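Local coordinates for mandelate racemase/muconate lactonizing enzyme family protein (PDB 2QDE) that belongs to the mandelate racemase/muconate lactonizing enzyme family of the enolase superfamily and carries a barium ion at the metal site of its barrel domain, at residues F72-K76 against V77-E81; E371-V374 against R375-T379. All coordinates share one frame; numbering follows the deposited sequence.

Contact 1: F72-K76 against V77-E81; sequences FFAPK and VLLGE
The C-terminal end of helix 62-78, in the N-terminal domain, brings Phe-73 and Ala-74 against Val-77, Leu-78 and Leu-79 in a widened last turn. Phe-73 O takes two backbone hydrogen bonds, from Val-77 N at 2.8 Å and from Leu-78 N at 2.9 Å, and the two donors reach it from opposite faces of its carbonyl plane. The second bond, five residues along, is the straighter, at 161°. One residue on, Leu-79 N repeats the five-residue step to Ala-74 O at 2.8 Å, this time in the carbonyl plane. Pro-75, whose ring nitrogen has no hydrogen to give, sits at the kink in this turn.

Leu-79 lays its branch over the same carbonyl that its backbone binds. With CG anti to its carbonyl carbon (chi1 -70°), CG comes within 3.2 Å of Ala-74 O and CD1 goes on to Ala-74 CB at 4.2 Å. Leu-78 does likewise one step back, its CD1 ending 4.2 Å from Phe-73 CB. The oxygen of a water lies 2.7 Å from Pro-75 O and 2.9 Å from Leu-79 O, donating to both, and so bridges the helix end to the chain leaving it.

Phe-73 and Leu-78 also pack on Val-107 of helix 101-119, while Ala-74 and Leu-79 lean on Val-8 of strand 5-15. Leu-78, Leu-79, Gly-80 and Glu-81 form a type II beta turn that carries the chain out of the helix, with Gly-80 at backbone angles that suit glycine. Paired five-residue backbone bonds of this kind mark a pi-type turn at a helix C-terminus.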
ATOM      1  N   PHE A  72     -16.519  24.852  32.717  1.00 22.21           N
ATOM      2  CA  PHE A  72     -15.209  24.242  32.546  1.00 21.25           C
ATOM      3  C   PHE A  72     -14.078  25.183  32.147  1.00 22.18           C
ATOM      4  O   PHE A  72     -13.141  25.388  32.920  1.00 22.78           O
ATOM      5  CB  PHE A  72     -15.310  23.104  31.528  1.00 21.16           C
ATOM      6  CG  PHE A  72     -16.119  21.942  32.015  1.00 20.92           C
ATOM      7  CD1 PHE A  72     -15.523  20.932  32.768  1.00 20.68           C
ATOM      8  CD2 PHE A  72     -17.488  21.880  31.768  1.00 19.56           C
ATOM      9  CE1 PHE A  72     -16.281  19.872  33.270  1.00 21.99           C
ATOM     10  CE2 PHE A  72     -18.255  20.825  32.266  1.00 20.89           C
ATOM     11  CZ  PHE A  72     -17.649  19.820  33.017  1.00 21.28           C
ATOM     12  N   PHE A  73     -14.150  25.749  30.947  1.00 20.26           N
ATOM     13  CA  PHE A  73     -13.082  26.634  30.507  1.00 20.11           C
ATOM     14  C   PHE A  73     -12.819  27.778  31.487  1.00 21.25           C
ATOM     15  O   PHE A  73     -11.665  28.049  31.828  1.00 19.81           O
ATOM     16  CB  PHE A  73     -13.382  27.198  29.113  1.00 19.66           C
ATOM     17  CG  PHE A  73     -13.429  26.150  28.022  1.00 17.39           C
ATOM     18  CD1 PHE A  73     -12.701  24.961  28.139  1.00 18.32           C
ATOM     19  CD2 PHE A  73     -14.186  26.364  26.867  1.00 17.39           C
ATOM     20  CE1 PHE A  73     -12.726  23.994  27.118  1.00 16.51           C
ATOM     21  CE2 PHE A  73     -14.214  25.403  25.839  1.00 17.62           C
ATOM     22  CZ  PHE A  73     -13.481  24.218  25.973  1.00 15.69           C
ATOM     23  N   ALA A  74     -13.889  28.433  31.940  1.00 20.16           N
ATOM     24  CA  ALA A  74     -13.780  29.565  32.862  1.00 20.82           C
ATOM     25  C   ALA A  74     -13.017  29.282  34.158  1.00 20.86           C
ATOM     26  O   ALA A  74     -12.014  29.933  34.440  1.00 20.71           O
ATOM     27  CB  ALA A  74     -15.181  30.122  33.184  1.00 20.73           C
ATOM     28  N   PRO A  75     -13.477  28.312  34.966  1.00 21.04           N
ATOM     29  CA  PRO A  75     -12.743  28.050  36.207  1.00 21.93           C
ATOM     30  C   PRO A  75     -11.407  27.329  36.028  1.00 23.09           C
ATOM     31  O   PRO A  75     -10.418  27.659  36.684  1.00 22.28           O
ATOM     32  CB  PRO A  75     -13.740  27.231  37.031  1.00 21.92           C
ATOM     33  CG  PRO A  75     -14.479  26.463  35.981  1.00 21.80           C
ATOM     34  CD  PRO A  75     -14.709  27.503  34.902  1.00 20.23           C
ATOM     35  N   LYS A  76     -11.369  26.362  35.123  1.00 21.66           N
ATOM     36  CA  LYS A  76     -10.155  25.588  34.916  1.00 21.39           C
ATOM     37  C   LYS A  76      -9.047  26.203  34.067  1.00 20.86           C
ATOM     38  O   LYS A  76      -7.876  25.894  34.277  1.00 21.07           O
ATOM     39  CB  LYS A  76     -10.515  24.218  34.338  1.00 22.93           C
ATOM     40  CG  LYS A  76     -11.365  23.358  35.261  1.00 24.62           C
ATOM     41  CD  LYS A  76     -10.633  23.061  36.562  1.00 28.27           C
ATOM     42  CE  LYS A  76     -11.462  22.159  37.462  1.00 31.78           C
ATOM     43  NZ  LYS A  76     -11.756  20.865  36.784  1.00 33.27           N
ATOM     44  N   VAL A  77      -9.388  27.084  33.133  1.00 21.17           N
ATOM     45  CA  VAL A  77      -8.352  27.639  32.268  1.00 20.29           C
ATOM     46  C   VAL A  77      -8.273  29.146  32.104  1.00 18.51           C
ATOM     47  O   VAL A  77      -7.177  29.702  32.048  1.00 20.13           O
ATOM     48  CB  VAL A  77      -8.461  27.037  30.840  1.00 18.78           C
ATOM     49  CG1 VAL A  77      -7.299  27.510  29.981  1.00 19.50           C
ATOM     50  CG2 VAL A  77      -8.485  25.526  30.910  1.00 17.68           C
ATOM     51  N   LEU A  78      -9.425  29.801  32.023  1.00 19.47           N
ATOM     52  CA  LEU A  78      -9.481  31.244  31.783  1.00 18.77           C
ATOM     53  C   LEU A  78      -9.328  32.211  32.966  1.00 20.78           C
ATOM     54  O   LEU A  78      -8.511  33.131  32.917  1.00 20.01           O
ATOM     55  CB  LEU A  78     -10.777  31.574  31.027  1.00 19.14           C
ATOM     56  CG  LEU A  78     -10.994  30.863  29.683  1.00 18.11           C
ATOM     57  CD1 LEU A  78     -12.354  31.226  29.121  1.00 16.57           C
ATOM     58  CD2 LEU A  78      -9.883  31.242  28.706  1.00 18.75           C
ATOM     59  N   LEU A  79     -10.119  32.015  34.017  1.00 21.51           N
ATOM     60  CA  LEU A  79     -10.069  32.901  35.177  1.00 22.33           C
ATOM     61  C   LEU A  79      -8.697  32.948  35.840  1.00 22.41           C
ATOM     62  O   LEU A  79      -8.108  31.914  36.158  1.00 22.47           O
ATOM     63  CB  LEU A  79     -11.148  32.497  36.185  1.00 21.35           C
ATOM     64  CG  LEU A  79     -12.560  32.817  35.687  1.00 20.36           C
ATOM     65  CD1 LEU A  79     -13.604  32.124  36.542  1.00 21.36           C
ATOM     66  CD2 LEU A  79     -12.763  34.323  35.690  1.00 18.31           C
ATOM     67  N   GLY A  80      -8.189  34.165  36.028  1.00 23.42           N
ATOM     68  CA  GLY A  80      -6.889  34.344  36.648  1.00 23.37           C
ATOM     69  C   GLY A  80      -5.724  34.180  35.684  1.00 24.47           C
ATOM     70  O   GLY A  80      -4.565  34.341  36.072  1.00 23.56           O
ATOM     71  N   GLU A  81      -6.023  33.880  34.424  1.00 23.51           N
ATOM     72  CA  GLU A  81      -4.981  33.676  33.419  1.00 22.47           C
ATOM     73  C   GLU A  81      -4.664  34.913  32.576  1.00 23.16           C
ATOM     74  O   GLU A  81      -5.519  35.777  32.364  1.00 23.93           O
ATOM     75  CB  GLU A  81      -5.377  32.509  32.493  1.00 23.66           C
ATOM     76  CG  GLU A  81      -4.343  32.183  31.419  1.00 24.60           C
ATOM     77  CD  GLU A  81      -3.018  31.749  32.019  1.00 24.84           C
ATOM     78  OE1 GLU A  81      -2.828  30.534  32.232  1.00 24.31           O
ATOM     79  OE2 GLU A  81      -2.175  32.628  32.298  1.00 26.03           O
TER
HETATM   80  O   HOH W   1      -8.423  29.075  35.590  1.00 28.31           O

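Contact 2: E371-V374 against R375-T379; sequences EDLV and RRLVT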
ATOM      1  N   GLU A 371     -24.627  47.786  22.590  1.00 22.96           N
ATOM      2  CA  GLU A 371     -25.064  47.148  23.833  1.00 24.64           C
ATOM      3  C   GLU A 371     -26.573  47.011  24.043  1.00 25.31           C
ATOM      4  O   GLU A 371     -27.050  45.946  24.450  1.00 22.99           O
ATOM      5  CB  GLU A 371     -24.463  47.872  25.043  1.00 25.47           C
ATOM      6  CG  GLU A 371     -22.938  47.871  25.109  1.00 27.33           C
ATOM      7  CD  GLU A 371     -22.334  46.477  25.190  1.00 30.35           C
ATOM      8  OE1 GLU A 371     -23.000  45.548  25.709  1.00 31.15           O
ATOM      9  OE2 GLU A 371     -21.171  46.315  24.749  1.00 31.15           O
ATOM     10  N   ASP A 372     -27.333  48.072  23.789  1.00 26.26           N
ATOM     11  CA  ASP A 372     -28.766  47.965  23.991  1.00 28.15           C
ATOM     12  C   ASP A 372     -29.425  47.005  23.000  1.00 26.45           C
ATOM     13  O   ASP A 372     -30.377  46.308  23.354  1.00 25.57           O
ATOM     14  CB  ASP A 372     -29.430  49.357  23.983  1.00 33.49           C
ATOM     15  CG  ASP A 372     -28.849  50.289  22.952  1.00 38.98           C
ATOM     16  OD1 ASP A 372     -29.187  50.120  21.759  1.00 42.29           O
ATOM     17  OD2 ASP A 372     -28.060  51.202  23.332  1.00 41.90           O
ATOM     18  N   LEU A 373     -28.911  46.938  21.774  1.00 24.30           N
ATOM     19  CA  LEU A 373     -29.471  46.015  20.787  1.00 22.78           C
ATOM     20  C   LEU A 373     -29.187  44.594  21.263  1.00 21.48           C
ATOM     21  O   LEU A 373     -30.018  43.694  21.113  1.00 21.07           O
ATOM     22  CB  LEU A 373     -28.840  46.239  19.407  1.00 21.93           C
ATOM     23  CG  LEU A 373     -29.214  45.245  18.302  1.00 21.28           C
ATOM     24  CD1 LEU A 373     -30.719  45.201  18.109  1.00 19.87           C
ATOM     25  CD2 LEU A 373     -28.522  45.651  17.005  1.00 21.92           C
ATOM     26  N   VAL A 374     -28.010  44.396  21.844  1.00 20.99           N
ATOM     27  CA  VAL A 374     -27.646  43.082  22.350  1.00 20.57           C
ATOM     28  C   VAL A 374     -28.684  42.657  23.386  1.00 22.20           C
ATOM     29  O   VAL A 374     -29.192  41.535  23.351  1.00 21.73           O
ATOM     30  CB  VAL A 374     -26.257  43.096  22.997  1.00 21.15           C
ATOM     31  CG1 VAL A 374     -26.061  41.849  23.845  1.00 20.38           C
ATOM     32  CG2 VAL A 374     -25.191  43.161  21.912  1.00 21.99           C
ATOM     33  N   ARG A 375     -28.998  43.557  24.312  1.00 22.01           N
ATOM     34  CA  ARG A 375     -29.993  43.246  25.330  1.00 23.63           C
ATOM     35  C   ARG A 375     -31.334  42.903  24.689  1.00 22.12           C
ATOM     36  O   ARG A 375     -32.014  41.990  25.140  1.00 24.13           O
ATOM     37  CB  ARG A 375     -30.165  44.415  26.303  1.00 24.51           C
ATOM     38  CG  ARG A 375     -29.099  44.477  27.374  1.00 27.08           C
ATOM     39  CD  ARG A 375     -29.437  45.533  28.411  1.00 29.49           C
ATOM     40  NE  ARG A 375     -29.206  46.885  27.907  1.00 31.06           N
ATOM     41  CZ  ARG A 375     -28.004  47.450  27.795  1.00 31.00           C
ATOM     42  NH1 ARG A 375     -26.915  46.783  28.151  1.00 30.84           N
ATOM     43  NH2 ARG A 375     -27.891  48.686  27.324  1.00 31.10           N
ATOM     44  N   ARG A 376     -31.703  43.621  23.630  1.00 21.29           N
ATOM     45  CA  ARG A 376     -32.967  43.356  22.953  1.00 21.56           C
ATOM     46  C   ARG A 376     -33.002  42.002  22.246  1.00 21.72           C
ATOM     47  O   ARG A 376     -34.076  41.430  22.053  1.00 20.55           O
ATOM     48  CB  ARG A 376     -33.286  44.465  21.936  1.00 23.43           C
ATOM     49  CG  ARG A 376     -33.752  45.775  22.558  1.00 27.10           C
ATOM     50  CD  ARG A 376     -34.358  46.713  21.521  1.00 30.89           C
ATOM     51  NE  ARG A 376     -33.360  47.349  20.666  1.00 33.35           N
ATOM     52  CZ  ARG A 376     -32.551  48.326  21.067  1.00 36.20           C
ATOM     53  NH1 ARG A 376     -32.624  48.787  22.319  1.00 36.93           N
ATOM     54  NH2 ARG A 376     -31.666  48.845  20.222  1.00 36.74           N
ATOM     55  N   LEU A 377     -31.836  41.480  21.873  1.00 19.24           N
ATOM     56  CA  LEU A 377     -31.789  40.200  21.165  1.00 19.64           C
ATOM     57  C   LEU A 377     -31.572  38.963  22.034  1.00 20.32           C
ATOM     58  O   LEU A 377     -31.510  37.852  21.512  1.00 19.59           O
ATOM     59  CB  LEU A 377     -30.720  40.235  20.063  1.00 19.10           C
ATOM     60  CG  LEU A 377     -30.884  41.262  18.927  1.00 20.61           C
ATOM     61  CD1 LEU A 377     -29.816  41.012  17.870  1.00 21.63           C
ATOM     62  CD2 LEU A 377     -32.261  41.159  18.291  1.00 21.30           C
ATOM     63  N   VAL A 378     -31.456  39.139  23.348  1.00 18.95           N
ATOM     64  CA  VAL A 378     -31.265  37.991  24.227  1.00 18.40           C
ATOM     65  C   VAL A 378     -32.401  36.990  23.997  1.00 19.56           C
ATOM     66  O   VAL A 378     -33.569  37.362  23.941  1.00 18.53           O
ATOM     67  CB  VAL A 378     -31.226  38.428  25.710  1.00 18.98           C
ATOM     68  CG1 VAL A 378     -31.071  37.208  26.626  1.00 19.64           C
ATOM     69  CG2 VAL A 378     -30.072  39.397  25.920  1.00 18.97           C
ATOM     70  N   THR A 379     -32.038  35.721  23.837  1.00 19.10           N
ATOM     71  CA  THR A 379     -32.995  34.651  23.583  1.00 17.95           C
ATOM     72  C   THR A 379     -34.097  34.576  24.645  1.00 19.22           C
ATOM     73  O   THR A 379     -33.815  34.496  25.842  1.00 18.20           O
ATOM     74  CB  THR A 379     -32.269  33.280  23.517  1.00 17.61           C
ATOM     75  OG1 THR A 379     -31.216  33.339  22.545  1.00 17.86           O
ATOM     76  CG2 THR A 379     -33.245  32.174  23.137  1.00 16.32           C
TER
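Over one face of the Arg-375 guanidinium lies Glu-371 O, 3.7 Å above the plane and centred on it; one face of the Arg-376 guanidinium carries Asp-372 O and Leu-373 CA, both displaced toward its rim. The two arginines thus fold back along the short helix 371-377, each covering a carbonyl of the preceding turn that its own backbone N also binds: Arg-375 N to Glu-371 O and Arg-376 N to Asp-372 O. Both chains achieve this by a bend at chi3, -75° in each.

Asp-372 adds a salt bridge four residues along. Its CG stands between backbone N and carbonyl carbon (chi1 39°), and the carboxylate runs alongside Arg-376, pointing the same way, their planes 25° apart. Arg-376 NH2 meets OD1 of Asp-372 on the anti side at 3.2 Å, somewhat out of both planes. Arg-375 NH2, by contrast, rests at 3.5 Å from Asp-372 CA. The carboxylate of Glu-371 finds its partner in Lys-37.

On the side turned to the protein the helix packs through leucines. Leu-373 and Leu-377 both pack on Ile-345, and Leu-377 also touches Thr-15 of strand 5-15, so the helix is fastened beside the N-terminal-domain sheet. Leu-377 N bonds to Leu-373 O and weakly to Val-374 O, while the two leucine side chains cross at a slant, Leu-373 CD1 lying 4.0 Å from Leu-377 CG.

How the contacts relate
Contact 1 comes first along the chain, at the end of helix 62-78; contact 2 follows nearly 300 residues later on helix 371-377. Their centres are 26 Å apart and their nearest atoms about 18 Å, so they do not touch. What they share is strand 5-15 of the four-stranded antiparallel sheet, which residues of both contacts pack against. Contact 1 belongs to the N-terminal domain by sequence, whereas contact 2 follows the barrel strands, and the chain then runs on to strand 385-387, which joins that same sheet. The C-terminal end of the chain thus returns to the N-terminal domain, tying the two parts of this enolase-type fold together.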